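Local coordinates for N-acetylmuramoyl-L-alanine amidase domain-containing protein SAOUHSC_02979 (Staphylococcus aureus, PDB 5T1Q), which probably hydrolyses cell-wall peptidoglycan as a secreted enzyme, this C-terminal piece joining a glucosaminidase-like domain of the lysozyme clan to a CHAP domain, at residues 62-67 with 206-211; 69-74 with 84-89; 168-173 with 183-188; 176-181 with 198-203. All blocks are in the same frame, centred on the assembly; numbering follows the deposited sequence.

Contacts 1 and 2 are buried, whereas contacts 3 and 4 are partly buried and include exposed side chains. Helix 58-78 serves both of the buried pair, meeting the 206-211 turn in contact 1 and helix 82-93 in contact 2; helix 178-185 serves contacts 3 and 4. The chemistry changes accordingly. Only apolar groups meet across contacts 1 and 2, with a phenylalanine ring in the first and selenomethionine in the second, while contact 3 has proline packed on a histidine face and contact 4 adds a water bridge. Every pair of contacts touches except contacts 1 and 3: Leu208 N of contact 1, for example, lies 3.1 Å from Ile203 O of contact 4, a probable hydrogen bond.

Contact 1. Residues 62-67 with 206-211; sequences QFVKSI and YQLTQF
Helix 62-67 faces the turn and short 3-10 segment of 206-211 at a distance, the nearest alpha carbons being those of Val64 and Tyr206 at 8.6 Å, and no hydrogen bond joins the two segments. Side chains therefore make the contact, and one methyl carries it. Val64 has CG1 anti to its backbone nitrogen (chi1 168°), a setting that directs this branch between two partners. Val64 CG1 lies 4.1 Å from Phe211 CE2, approaching the ring obliquely, and 4.2 Å from Leu208 CD2, so the packing is of ordinary van der Waals closeness.

The Phe211 ring is also backed by its own segment: Gln210 CG sits over the centre of one face, 3.7 Å above the plane. Gln210 is tied down in turn, since Gln210 NE2 donates to Gln207 O over 3.0 Å and is further bonded to Ser225 OG. Ile90 of helix 82-93 and Tyr222 of helix 222-225 also touch Val64.

The 206-211 side takes its shape from a Schellman motif that ends helix 195-205: Gln207, with positive phi (51°), is the C-prime residue, Leu208 N reaches back to Ile203 O, and Gln207 N bonds to Lys204 O.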
loop_
_atom_site.group_PDB
_atom_site.type_symbol
_atom_site.label_atom_id
_atom_site.label_comp_id
_atom_site.label_asym_id
_atom_site.label_seq_id
_atom_site.Cartn_x
_atom_site.Cartn_y
_atom_site.Cartn_z
ATOM N N GLN A 62 -6.578 15.697 1.591
ATOM C CA GLN A 62 -5.789 16.876 1.231
ATOM C C GLN A 62 -4.953 16.639 -0.047
ATOM O O GLN A 62 -4.778 17.549 -0.850
ATOM C CB GLN A 62 -4.902 17.313 2.399
ATOM C CG GLN A 62 -5.685 17.742 3.638
ATOM C CD GLN A 62 -6.579 18.954 3.390
ATOM O OE1 GLN A 62 -6.177 19.932 2.743
ATOM N NE2 GLN A 62 -7.795 18.902 3.920
ATOM N N PHE A 63 -4.458 15.419 -0.237
ATOM C CA PHE A 63 -3.698 15.091 -1.445
ATOM C C PHE A 63 -4.604 15.188 -2.682
ATOM O O PHE A 63 -4.182 15.670 -3.729
ATOM C CB PHE A 63 -3.078 13.698 -1.322
ATOM C CG PHE A 63 -2.386 13.230 -2.560
ATOM C CD1 PHE A 63 -1.112 13.693 -2.876
ATOM C CD2 PHE A 63 -2.998 12.311 -3.410
ATOM C CE1 PHE A 63 -0.461 13.247 -4.022
ATOM C CE2 PHE A 63 -2.350 11.862 -4.556
ATOM C CZ PHE A 63 -1.083 12.334 -4.862
ATOM N N VAL A 64 -5.845 14.732 -2.551
ATOM C CA VAL A 64 -6.808 14.832 -3.636
ATOM C C VAL A 64 -7.013 16.305 -4.013
ATOM O O VAL A 64 -7.028 16.640 -5.197
ATOM C CB VAL A 64 -8.159 14.167 -3.270
ATOM C CG1 VAL A 64 -9.246 14.533 -4.270
ATOM C CG2 VAL A 64 -8.007 12.654 -3.200
ATOM N N LYS A 65 -7.147 17.179 -3.010
ATOM C CA LYS A 65 -7.342 18.614 -3.274
ATOM C C LYS A 65 -6.119 19.270 -3.906
ATOM O O LYS A 65 -6.259 20.215 -4.665
ATOM C CB LYS A 65 -7.695 19.376 -1.999
ATOM C CG LYS A 65 -9.035 19.020 -1.383
ATOM C CD LYS A 65 -9.234 19.845 -0.116
ATOM C CE LYS A 65 -10.513 19.504 0.620
ATOM N NZ LYS A 65 -10.667 20.348 1.847
ATOM N N SER A 66 -4.928 18.767 -3.594
ATOM C CA SER A 66 -3.693 19.325 -4.153
ATOM C C SER A 66 -3.549 19.074 -5.657
ATOM O O SER A 66 -2.775 19.768 -6.309
ATOM C CB SER A 66 -2.453 18.751 -3.457
ATOM O OG SER A 66 -2.229 17.399 -3.837
ATOM N N ILE A 67 -4.272 18.084 -6.201
ATOM C CA ILE A 67 -4.173 17.750 -7.636
ATOM C C ILE A 67 -5.494 17.565 -8.392
ATOM O O ILE A 67 -5.465 17.319 -9.598
ATOM C CB ILE A 67 -3.327 16.468 -7.857
ATOM C CG1 ILE A 67 -4.024 15.232 -7.268
ATOM C CG2 ILE A 67 -1.931 16.648 -7.280
ATOM C CD1 ILE A 67 -3.312 13.937 -7.561
ATOM N N TYR A 206 -13.465 7.746 -2.381
ATOM C CA TYR A 206 -13.129 9.166 -2.441
ATOM C C TYR A 206 -13.961 9.967 -3.460
ATOM O O TYR A 206 -13.701 11.150 -3.662
ATOM C CB TYR A 206 -11.619 9.365 -2.602
ATOM C CG TYR A 206 -10.866 8.944 -1.353
ATOM C CD1 TYR A 206 -10.892 9.737 -0.216
ATOM C CD2 TYR A 206 -10.143 7.747 -1.301
ATOM C CE1 TYR A 206 -10.221 9.362 0.938
ATOM C CE2 TYR A 206 -9.462 7.364 -0.149
ATOM C CZ TYR A 206 -9.510 8.182 0.971
ATOM O OH TYR A 206 -8.850 7.838 2.131
ATOM N N GLN A 207 -14.975 9.320 -4.049
ATOM C CA GLN A 207 -15.912 9.948 -4.980
ATOM C C GLN A 207 -15.187 10.708 -6.089
ATOM O O GLN A 207 -15.511 11.869 -6.404
ATOM C CB GLN A 207 -16.857 10.885 -4.221
ATOM C CG GLN A 207 -17.695 10.223 -3.137
ATOM C CD GLN A 207 -18.797 9.304 -3.655
ATOM O OE1 GLN A 207 -19.323 9.482 -4.748
ATOM N NE2 GLN A 207 -19.176 8.337 -2.836
ATOM N N LEU A 208 -14.217 10.034 -6.701
ATOM C CA LEU A 208 -13.391 10.661 -7.710
ATOM C C LEU A 208 -14.061 10.884 -9.078
ATOM O O LEU A 208 -13.506 11.618 -9.909
ATOM C CB LEU A 208 -12.084 9.883 -7.863
ATOM C CG LEU A 208 -11.270 9.668 -6.578
ATOM C CD1 LEU A 208 -9.994 8.887 -6.885
ATOM C CD2 LEU A 208 -10.935 10.992 -5.902
ATOM N N THR A 209 -15.222 10.274 -9.335
ATOM C CA THR A 209 -15.923 10.508 -10.608
ATOM C C THR A 209 -16.420 11.952 -10.711
ATOM O O THR A 209 -16.643 12.461 -11.807
ATOM C CB THR A 209 -17.136 9.582 -10.807
ATOM O OG1 THR A 209 -18.033 9.723 -9.697
ATOM C CG2 THR A 209 -16.692 8.133 -10.930
ATOM N N GLN A 210 -16.578 12.616 -9.572
ATOM C CA GLN A 210 -17.043 13.997 -9.570
ATOM C C GLN A 210 -16.047 14.928 -10.295
ATOM O O GLN A 210 -16.343 16.102 -10.500
ATOM C CB GLN A 210 -17.310 14.489 -8.140
ATOM C CG GLN A 210 -16.075 14.900 -7.350
ATOM C CD GLN A 210 -16.404 15.276 -5.916
ATOM O OE1 GLN A 210 -16.460 16.462 -5.575
ATOM N NE2 GLN A 210 -16.672 14.271 -5.079
ATOM N N PHE A 211 -14.877 14.395 -10.667
ATOM C CA PHE A 211 -13.859 15.155 -11.404
ATOM C C PHE A 211 -13.748 14.713 -12.875
ATOM O O PHE A 211 -12.860 15.176 -13.597
ATOM C CB PHE A 211 -12.494 15.022 -10.714
ATOM C CG PHE A 211 -12.515 15.403 -9.256
ATOM C CD1 PHE A 211 -12.713 16.730 -8.873
ATOM C CD2 PHE A 211 -12.330 14.443 -8.265
ATOM C CE1 PHE A 211 -12.734 17.084 -7.536
ATOM C CE2 PHE A 211 -12.342 14.796 -6.925
ATOM C CZ PHE A 211 -12.547 16.116 -6.560
#

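Contact 2. Residues 69-74 with 84-89; sequences KDAHRI and VMIAQA
On the helix that brings Ala71 to Ile86, Asp70 OD1 is held by the guanidinium of Arg73, through one sound bond and one weak one. Arg73 NH1 donates to Asp70 OD1 over 2.9 Å in a nearly straight salt bridge (N-H...O 167°), meeting the oxygen on its anti side, with the oxygen lying in the guanidinium plane, whereas the bond from Arg73 NH2 to the same oxygen is weak. This pair links successive turns of helix 58-78 and takes no part in the interface, which is apolar.

The two helix segments run at 140° to one another, closer to antiparallel than to parallel, with their axes approaching to 10.0 Å. At the nearest alpha-carbon pair, Ala71 and Ile86, Ala71 CB meets Ile86 CG1 at 3.5 Å and Ile86 CD1 at 3.8 Å. Met85, present as selenomethionine, reaches across with CG anti to its backbone nitrogen (chi1 179°) and the chain extended beyond. It crosses Ile74 at about a right angle, Met85 SE lying 3.8 Å from Ile74 CG2 and Met85 CE 3.8 Å from Ile74 CD1.

Leu149 and Tyr152 of helix 145-158 also touch Met85, and Phe211 packs on Ile86. Elsewhere on helix 82-93, Val84 packs on helix 178-185 and Ala87 on helix 195-205, so helix 82-93 has neighbours in helices 58-78, 145-158, 178-185 and 195-205, consistent with a central place in the bundle.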
loop_
_atom_site.group_PDB
_atom_site.type_symbol
_atom_site.label_atom_id
_atom_site.label_comp_id
_atom_site.label_asym_id
_atom_site.label_seq_id
_atom_site.Cartn_x
_atom_site.Cartn_y
_atom_site.Cartn_z
ATOM N N LYS A 69 -7.705 19.709 -9.389
ATOM C CA LYS A 69 -7.878 20.707 -10.442
ATOM C C LYS A 69 -7.058 20.351 -11.678
ATOM O O LYS A 69 -7.585 20.343 -12.783
ATOM C CB LYS A 69 -7.540 22.125 -9.966
ATOM C CG LYS A 69 -7.784 23.164 -11.049
ATOM C CD LYS A 69 -7.521 24.587 -10.598
ATOM C CE LYS A 69 -7.712 25.531 -11.767
ATOM N NZ LYS A 69 -7.311 26.918 -11.431
ATOM N N ASP A 70 -5.772 20.069 -11.487
ATOM C CA ASP A 70 -4.900 19.718 -12.612
ATOM C C ASP A 70 -5.344 18.405 -13.272
ATOM O O ASP A 70 -5.315 18.293 -14.497
ATOM C CB ASP A 70 -3.423 19.677 -12.187
ATOM C CG ASP A 70 -2.847 21.073 -11.881
ATOM O OD1 ASP A 70 -3.371 22.082 -12.401
ATOM O OD2 ASP A 70 -1.836 21.158 -11.144
ATOM N N ALA A 71 -5.783 17.439 -12.464
ATOM C CA ALA A 71 -6.278 16.151 -12.991
ATOM C C ALA A 71 -7.558 16.340 -13.801
ATOM O O ALA A 71 -7.741 15.696 -14.837
ATOM C CB ALA A 71 -6.513 15.161 -11.870
ATOM N N HIS A 72 -8.439 17.224 -13.328
ATOM C CA HIS A 72 -9.683 17.531 -14.049
ATOM C C HIS A 72 -9.434 18.121 -15.447
ATOM O O HIS A 72 -10.019 17.663 -16.423
ATOM C CB HIS A 72 -10.563 18.496 -13.256
ATOM C CG HIS A 72 -11.766 18.956 -14.014
ATOM N ND1 HIS A 72 -11.784 20.132 -14.734
ATOM C CD2 HIS A 72 -12.968 18.370 -14.221
ATOM C CE1 HIS A 72 -12.956 20.265 -15.325
ATOM N NE2 HIS A 72 -13.694 19.211 -15.030
ATOM N N ARG A 73 -8.590 19.150 -15.517
ATOM C CA ARG A 73 -8.258 19.825 -16.789
ATOM C C ARG A 73 -7.532 18.853 -17.733
ATOM O O ARG A 73 -7.864 18.764 -18.919
ATOM C CB ARG A 73 -7.382 21.057 -16.524
ATOM C CG ARG A 73 -7.125 21.960 -17.736
ATOM C CD ARG A 73 -5.990 22.959 -17.486
ATOM N NE ARG A 73 -4.734 22.271 -17.132
ATOM C CZ ARG A 73 -4.245 22.096 -15.893
ATOM N NH1 ARG A 73 -4.859 22.599 -14.816
ATOM N NH2 ARG A 73 -3.106 21.423 -15.730
ATOM N N ILE A 74 -6.536 18.145 -17.201
ATOM C CA ILE A 74 -5.794 17.137 -17.972
ATOM C C ILE A 74 -6.747 16.061 -18.517
ATOM O O ILE A 74 -6.620 15.653 -19.677
ATOM C CB ILE A 74 -4.644 16.514 -17.153
ATOM C CG1 ILE A 74 -3.504 17.533 -17.029
ATOM C CG2 ILE A 74 -4.110 15.250 -17.827
ATOM C CD1 ILE A 74 -2.372 17.108 -16.116
ATOM N N VAL A 84 -9.428 7.852 -12.636
ATOM C CA VAL A 84 -8.416 6.815 -12.735
ATOM C C VAL A 84 -7.058 7.443 -12.419
ATOM O O VAL A 84 -6.285 6.891 -11.647
ATOM C CB VAL A 84 -8.432 6.122 -14.121
ATOM C CG1 VAL A 84 -7.273 5.140 -14.271
ATOM C CG2 VAL A 84 -9.755 5.399 -14.336
HETATM N N MSE A 85 -6.806 8.622 -12.971
HETATM C CA MSE A 85 -5.534 9.322 -12.762
HETATM C C MSE A 85 -5.302 9.673 -11.298
HETATM O O MSE A 85 -4.198 9.488 -10.776
HETATM C CB MSE A 85 -5.531 10.565 -13.652
HETATM C CG MSE A 85 -4.274 11.421 -13.515
HETATM SE SE MSE A 85 -4.349 12.850 -14.879
HETATM C CE MSE A 85 -2.596 13.675 -14.544
ATOM N N ILE A 86 -6.332 10.183 -10.628
ATOM C CA ILE A 86 -6.212 10.567 -9.228
ATOM C C ILE A 86 -6.033 9.319 -8.344
ATOM O O ILE A 86 -5.261 9.338 -7.386
ATOM C CB ILE A 86 -7.422 11.397 -8.752
ATOM C CG1 ILE A 86 -7.467 12.732 -9.497
ATOM C CG2 ILE A 86 -7.324 11.658 -7.255
ATOM C CD1 ILE A 86 -8.739 13.521 -9.284
ATOM N N ALA A 87 -6.756 8.254 -8.681
ATOM C CA ALA A 87 -6.675 7.013 -7.944
ATOM C C ALA A 87 -5.290 6.402 -8.067
ATOM O O ALA A 87 -4.747 5.908 -7.075
ATOM C CB ALA A 87 -7.730 6.040 -8.435
ATOM N N GLN A 88 -4.727 6.422 -9.281
ATOM C CA GLN A 88 -3.379 5.906 -9.492
ATOM C C GLN A 88 -2.362 6.742 -8.717
ATOM O O GLN A 88 -1.432 6.182 -8.131
ATOM C CB GLN A 88 -3.010 5.827 -10.982
ATOM C CG GLN A 88 -3.617 4.631 -11.691
ATOM C CD GLN A 88 -3.001 4.369 -13.060
ATOM O OE1 GLN A 88 -3.440 4.913 -14.071
ATOM N NE2 GLN A 88 -2.041 3.457 -13.101
ATOM N N ALA A 89 -2.552 8.064 -8.692
ATOM C CA ALA A 89 -1.677 8.939 -7.917
ATOM C C ALA A 89 -1.747 8.557 -6.439
ATOM O O ALA A 89 -0.709 8.392 -5.788
ATOM C CB ALA A 89 -2.040 10.410 -8.105
#

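Contact 3. Residues 168-173 with 183-188; sequences KPTWKS and SHLSKT
His184 CB begins the contact 4.0 Å from Pro169 CB, and every further atom of the side chain stays near that same proline carbon. His184 CG is anti to the backbone carbonyl carbon (chi1 -72°), and the ring that follows turns one face to the proline: His184 CG is 3.6 Å from Pro169 CB, and His184 CD2 is 3.7 Å from it. Across the ring from CD2, ND1 faces the same proline carbon but has its polar partner within its own helix, in the carbonyl oxygen of Asp180, a bond that should restrain the ring's rotation. At the far end, His184 CE1 and NE2 are both 4.0 Å from Pro169 CB. The near-equal spacing shows a face-on approach, confirmed by the CH-pi geometry: Pro169 CB stands 3.6 Å from the His184 ring centroid, 13° off the normal.

This joins the 3-10 turn at 168-170, in the loop following helix 145-158, to the weakly bonded turn at 183-185 of helix 178-185 within the glucosaminidase-like domain. On the more buried side, Thr170 and Leu185 cross at about a right angle, with Thr170 CG2 3.9 Å from Leu185 CD2. Thr170 OG1 bonds instead to Tyr167 O. Thr188 OG1 donates to His184 O over 2.7 Å, in the carbonyl plane and on a lone pair.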
loop_
_atom_site.group_PDB
_atom_site.type_symbol
_atom_site.label_atom_id
_atom_site.label_comp_id
_atom_site.label_asym_id
_atom_site.label_seq_id
_atom_site.Cartn_x
_atom_site.Cartn_y
_atom_site.Cartn_z
ATOM N N LYS A 168 -4.322 2.498 -24.639
ATOM C CA LYS A 168 -5.464 3.018 -25.403
ATOM C C LYS A 168 -6.821 2.585 -24.808
ATOM O O LYS A 168 -7.739 3.391 -24.767
ATOM C CB LYS A 168 -5.364 2.657 -26.899
ATOM C CG LYS A 168 -6.495 3.228 -27.749
ATOM C CD LYS A 168 -6.305 2.984 -29.242
ATOM C CE LYS A 168 -7.494 3.528 -30.017
ATOM N NZ LYS A 168 -7.343 3.439 -31.490
ATOM N N PRO A 169 -6.948 1.321 -24.341
ATOM C CA PRO A 169 -8.206 0.894 -23.702
ATOM C C PRO A 169 -8.615 1.649 -22.409
ATOM O O PRO A 169 -9.728 1.444 -21.932
ATOM C CB PRO A 169 -7.952 -0.583 -23.385
ATOM C CG PRO A 169 -6.955 -1.016 -24.409
ATOM C CD PRO A 169 -6.060 0.168 -24.603
ATOM N N THR A 170 -7.734 2.470 -21.831
ATOM C CA THR A 170 -8.103 3.263 -20.646
ATOM C C THR A 170 -8.648 4.625 -21.062
ATOM O O THR A 170 -9.192 5.356 -20.226
ATOM C CB THR A 170 -6.933 3.508 -19.676
ATOM O OG1 THR A 170 -5.981 4.397 -20.265
ATOM C CG2 THR A 170 -6.265 2.194 -19.263
ATOM N N TRP A 171 -8.489 4.964 -22.350
ATOM C CA TRP A 171 -8.973 6.230 -22.898
ATOM C C TRP A 171 -10.470 6.263 -22.723
ATOM O O TRP A 171 -11.138 5.244 -22.883
ATOM C CB TRP A 171 -8.630 6.359 -24.386
ATOM C CG TRP A 171 -7.171 6.489 -24.709
ATOM C CD1 TRP A 171 -6.105 6.244 -23.876
ATOM C CD2 TRP A 171 -6.614 6.717 -26.006
ATOM N NE1 TRP A 171 -4.924 6.400 -24.562
ATOM C CE2 TRP A 171 -5.208 6.680 -25.873
ATOM C CE3 TRP A 171 -7.167 6.988 -27.264
ATOM C CZ2 TRP A 171 -4.348 6.900 -26.950
ATOM C CZ3 TRP A 171 -6.309 7.209 -28.339
ATOM C CH2 TRP A 171 -4.915 7.166 -28.172
ATOM N N LYS A 172 -10.985 7.447 -22.433
ATOM C CA LYS A 172 -12.415 7.639 -22.156
ATOM C C LYS A 172 -13.281 7.205 -23.351
ATOM O O LYS A 172 -14.314 6.566 -23.177
ATOM C CB LYS A 172 -12.657 9.107 -21.794
ATOM C CG LYS A 172 -13.724 9.361 -20.749
ATOM C CD LYS A 172 -13.625 10.805 -20.286
ATOM C CE LYS A 172 -14.552 11.095 -19.129
ATOM N NZ LYS A 172 -14.400 12.511 -18.707
ATOM N N SER A 173 -12.818 7.510 -24.559
ATOM C CA SER A 173 -13.524 7.131 -25.787
ATOM C C SER A 173 -13.534 5.612 -26.062
ATOM O O SER A 173 -14.320 5.143 -26.879
ATOM C CB SER A 173 -12.908 7.867 -26.986
ATOM O OG SER A 173 -11.518 7.616 -27.084
ATOM N N SER A 183 -9.551 -2.114 -15.231
ATOM C CA SER A 183 -9.298 -3.541 -15.543
ATOM C C SER A 183 -8.166 -3.729 -16.567
ATOM O O SER A 183 -7.494 -4.761 -16.567
ATOM C CB SER A 183 -10.556 -4.244 -16.053
ATOM O OG SER A 183 -10.892 -3.796 -17.350
ATOM N N HIS A 184 -7.976 -2.746 -17.449
ATOM C CA HIS A 184 -6.887 -2.806 -18.442
ATOM C C HIS A 184 -5.537 -2.362 -17.864
ATOM O O HIS A 184 -4.493 -2.644 -18.442
ATOM C CB HIS A 184 -7.246 -2.027 -19.705
ATOM C CG HIS A 184 -8.287 -2.704 -20.543
ATOM N ND1 HIS A 184 -9.625 -2.370 -20.493
ATOM C CD2 HIS A 184 -8.186 -3.720 -21.434
ATOM C CE1 HIS A 184 -10.301 -3.138 -21.328
ATOM N NE2 HIS A 184 -9.450 -3.963 -21.916
ATOM N N LEU A 185 -5.560 -1.663 -16.735
ATOM C CA LEU A 185 -4.316 -1.295 -16.044
ATOM C C LEU A 185 -3.777 -2.508 -15.278
ATOM O O LEU A 185 -2.597 -2.561 -14.923
ATOM C CB LEU A 185 -4.548 -0.125 -15.089
ATOM C CG LEU A 185 -4.837 1.224 -15.752
ATOM C CD1 LEU A 185 -5.368 2.217 -14.742
ATOM C CD2 LEU A 185 -3.591 1.766 -16.444
ATOM N N SER A 186 -4.659 -3.485 -15.069
ATOM C CA SER A 186 -4.369 -4.734 -14.354
ATOM C C SER A 186 -3.072 -5.456 -14.734
ATOM O O SER A 186 -2.397 -5.994 -13.863
ATOM C CB SER A 186 -5.546 -5.711 -14.559
ATOM O OG SER A 186 -5.352 -6.937 -13.872
ATOM N N LYS A 187 -2.733 -5.486 -16.017
ATOM C CA LYS A 187 -1.530 -6.214 -16.463
ATOM C C LYS A 187 -0.560 -5.401 -17.300
ATOM O O LYS A 187 0.471 -5.910 -17.719
ATOM C CB LYS A 187 -1.961 -7.508 -17.183
ATOM C CG LYS A 187 -2.479 -8.547 -16.188
ATOM C CD LYS A 187 -3.441 -9.576 -16.760
ATOM C CE LYS A 187 -4.093 -10.349 -15.610
ATOM N NZ LYS A 187 -5.165 -11.287 -16.041
ATOM N N THR A 188 -0.856 -4.121 -17.487
ATOM C CA THR A 188 -0.020 -3.250 -18.297
ATOM C C THR A 188 0.744 -2.197 -17.488
ATOM O O THR A 188 1.667 -1.569 -18.012
ATOM C CB THR A 188 -0.892 -2.527 -19.333
ATOM O OG1 THR A 188 -1.923 -1.803 -18.656
ATOM C CG2 THR A 188 -1.530 -3.525 -20.288
#

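Contact 4. Residues 176-181 with 198-203; sequences DSYKDA and KLNSII
Apolar packing centres on Tyr178 and Ile203. Ile203 CG2 makes a CH-pi contact over one face of the Tyr178 ring, 3.7 Å from its centroid and 15° off the normal, while Ile203 CD1 presses to 3.3 Å from Tyr178 CD1, a tight approach. Tyr178 has CG between its backbone nitrogen and carbonyl carbon (chi1 73°), which turns the ring to helix 195-205.

Polar and mixed contacts gather on Asn200. Its OD1 lies at the ring edge, 3.8 Å from Tyr178 CE1, and has its hydrogen-bond partner in Thr182 OG1; the aliphatic part of Lys179 crosses the amide at about a right angle. A water joins the helices, donating to Lys179 O (2.7 Å) and accepting from Asn200 ND2 (2.8 Å).

Within 176-181, Ser177, the N-cap, accepts weakly from Lys179 N through its OG; with Ser177 N bonded to Asp180 OD2 over 3.0 Å, Ser177 and Asp180 form a capping box at the start of helix 178-185.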
loop_
_atom_site.group_PDB
_atom_site.type_symbol
_atom_site.label_atom_id
_atom_site.label_comp_id
_atom_site.label_asym_id
_atom_site.label_seq_id
_atom_site.Cartn_x
_atom_site.Cartn_y
_atom_site.Cartn_z
ATOM N N ASP A 176 -16.184 2.439 -21.640
ATOM C CA ASP A 176 -17.530 2.931 -21.295
ATOM C C ASP A 176 -17.595 3.593 -19.904
ATOM O O ASP A 176 -18.269 4.614 -19.734
ATOM C CB ASP A 176 -18.563 1.795 -21.399
ATOM C CG ASP A 176 -18.684 1.222 -22.816
ATOM O OD1 ASP A 176 -18.389 1.936 -23.800
ATOM O OD2 ASP A 176 -19.095 0.047 -22.945
ATOM N N SER A 177 -16.898 3.010 -18.926
ATOM C CA SER A 177 -16.830 3.570 -17.571
ATOM C C SER A 177 -15.423 3.419 -17.031
ATOM O O SER A 177 -14.579 2.739 -17.631
ATOM C CB SER A 177 -17.793 2.861 -16.621
ATOM O OG SER A 177 -17.324 1.563 -16.303
ATOM N N TYR A 178 -15.189 4.012 -15.865
ATOM C CA TYR A 178 -13.880 3.938 -15.235
ATOM C C TYR A 178 -13.463 2.494 -14.913
ATOM O O TYR A 178 -12.267 2.199 -14.920
ATOM C CB TYR A 178 -13.797 4.829 -13.984
ATOM C CG TYR A 178 -14.537 4.327 -12.773
ATOM C CD1 TYR A 178 -13.933 3.437 -11.892
ATOM C CD2 TYR A 178 -15.828 4.772 -12.478
ATOM C CE1 TYR A 178 -14.595 2.980 -10.760
ATOM C CE2 TYR A 178 -16.498 4.321 -11.347
ATOM C CZ TYR A 178 -15.873 3.421 -10.495
ATOM O OH TYR A 178 -16.516 2.968 -9.376
ATOM N N LYS A 179 -14.428 1.602 -14.649
ATOM C CA LYS A 179 -14.087 0.192 -14.342
ATOM C C LYS A 179 -13.517 -0.587 -15.530
ATOM O O LYS A 179 -12.811 -1.579 -15.344
ATOM C CB LYS A 179 -15.251 -0.576 -13.695
ATOM C CG LYS A 179 -15.428 -0.270 -12.209
ATOM C CD LYS A 179 -16.200 -1.365 -11.464
ATOM C CE LYS A 179 -17.708 -1.269 -11.620
ATOM N NZ LYS A 179 -18.286 -0.238 -10.708
ATOM N N ASP A 180 -13.828 -0.153 -16.744
ATOM C CA ASP A 180 -13.270 -0.794 -17.926
ATOM C C ASP A 180 -11.797 -0.398 -18.010
ATOM O O ASP A 180 -10.933 -1.227 -18.308
ATOM C CB ASP A 180 -14.037 -0.364 -19.177
ATOM C CG ASP A 180 -15.491 -0.838 -19.160
ATOM O OD1 ASP A 180 -15.709 -2.069 -19.126
ATOM O OD2 ASP A 180 -16.410 0.016 -19.195
ATOM N N ALA A 181 -11.527 0.866 -17.687
ATOM C CA ALA A 181 -10.176 1.403 -17.706
ATOM C C ALA A 181 -9.277 0.778 -16.633
ATOM O O ALA A 181 -8.159 0.353 -16.934
ATOM C CB ALA A 181 -10.209 2.913 -17.561
ATOM N N LYS A 198 -8.191 -2.453 -6.316
ATOM C CA LYS A 198 -7.670 -1.391 -5.468
ATOM C C LYS A 198 -8.050 -0.016 -6.022
ATOM O O LYS A 198 -8.526 0.840 -5.274
ATOM C CB LYS A 198 -6.152 -1.511 -5.307
ATOM C CG LYS A 198 -5.727 -2.655 -4.397
ATOM C CD LYS A 198 -4.213 -2.748 -4.328
ATOM C CE LYS A 198 -3.761 -3.801 -3.336
ATOM N NZ LYS A 198 -2.283 -3.769 -3.187
ATOM N N LEU A 199 -7.852 0.198 -7.325
ATOM C CA LEU A 199 -8.212 1.480 -7.930
ATOM C C LEU A 199 -9.711 1.747 -7.786
ATOM O O LEU A 199 -10.110 2.851 -7.422
ATOM C CB LEU A 199 -7.798 1.551 -9.404
ATOM C CG LEU A 199 -6.304 1.579 -9.729
ATOM C CD1 LEU A 199 -6.112 1.686 -11.233
ATOM C CD2 LEU A 199 -5.590 2.730 -9.037
ATOM N N ASN A 200 -10.527 0.732 -8.051
ATOM C CA ASN A 200 -11.974 0.851 -7.938
ATOM C C ASN A 200 -12.361 1.257 -6.522
ATOM O O ASN A 200 -13.187 2.141 -6.341
ATOM C CB ASN A 200 -12.671 -0.458 -8.362
ATOM C CG ASN A 200 -12.455 -0.780 -9.841
ATOM O OD1 ASN A 200 -12.113 0.096 -10.640
ATOM N ND2 ASN A 200 -12.650 -2.038 -10.208
ATOM N N SER A 201 -11.720 0.645 -5.528
ATOM C CA SER A 201 -11.980 0.980 -4.129
ATOM C C SER A 201 -11.678 2.452 -3.830
ATOM O O SER A 201 -12.429 3.112 -3.115
ATOM C CB SER A 201 -11.141 0.099 -3.206
ATOM O OG SER A 201 -11.374 0.440 -1.851
ATOM N N ILE A 202 -10.564 2.948 -4.354
ATOM C CA ILE A 202 -10.175 4.341 -4.147
ATOM C C ILE A 202 -11.177 5.288 -4.833
ATOM O O ILE A 202 -11.631 6.264 -4.241
ATOM C CB ILE A 202 -8.747 4.606 -4.684
ATOM C CG1 ILE A 202 -7.721 3.791 -3.889
ATOM C CG2 ILE A 202 -8.416 6.093 -4.591
ATOM C CD1 ILE A 202 -6.327 3.752 -4.491
ATOM N N ILE A 203 -11.516 4.981 -6.079
ATOM C CA ILE A 203 -12.431 5.811 -6.857
ATOM C C ILE A 203 -13.788 5.933 -6.185
ATOM O O ILE A 203 -14.336 7.038 -6.077
ATOM C CB ILE A 203 -12.595 5.260 -8.286
ATOM C CG1 ILE A 203 -11.257 5.382 -9.041
ATOM C CG2 ILE A 203 -13.694 6.014 -9.030
ATOM C CD1 ILE A 203 -11.216 4.644 -10.349
HETATM O O HOH W 1 -12.223 -2.728 -12.931
#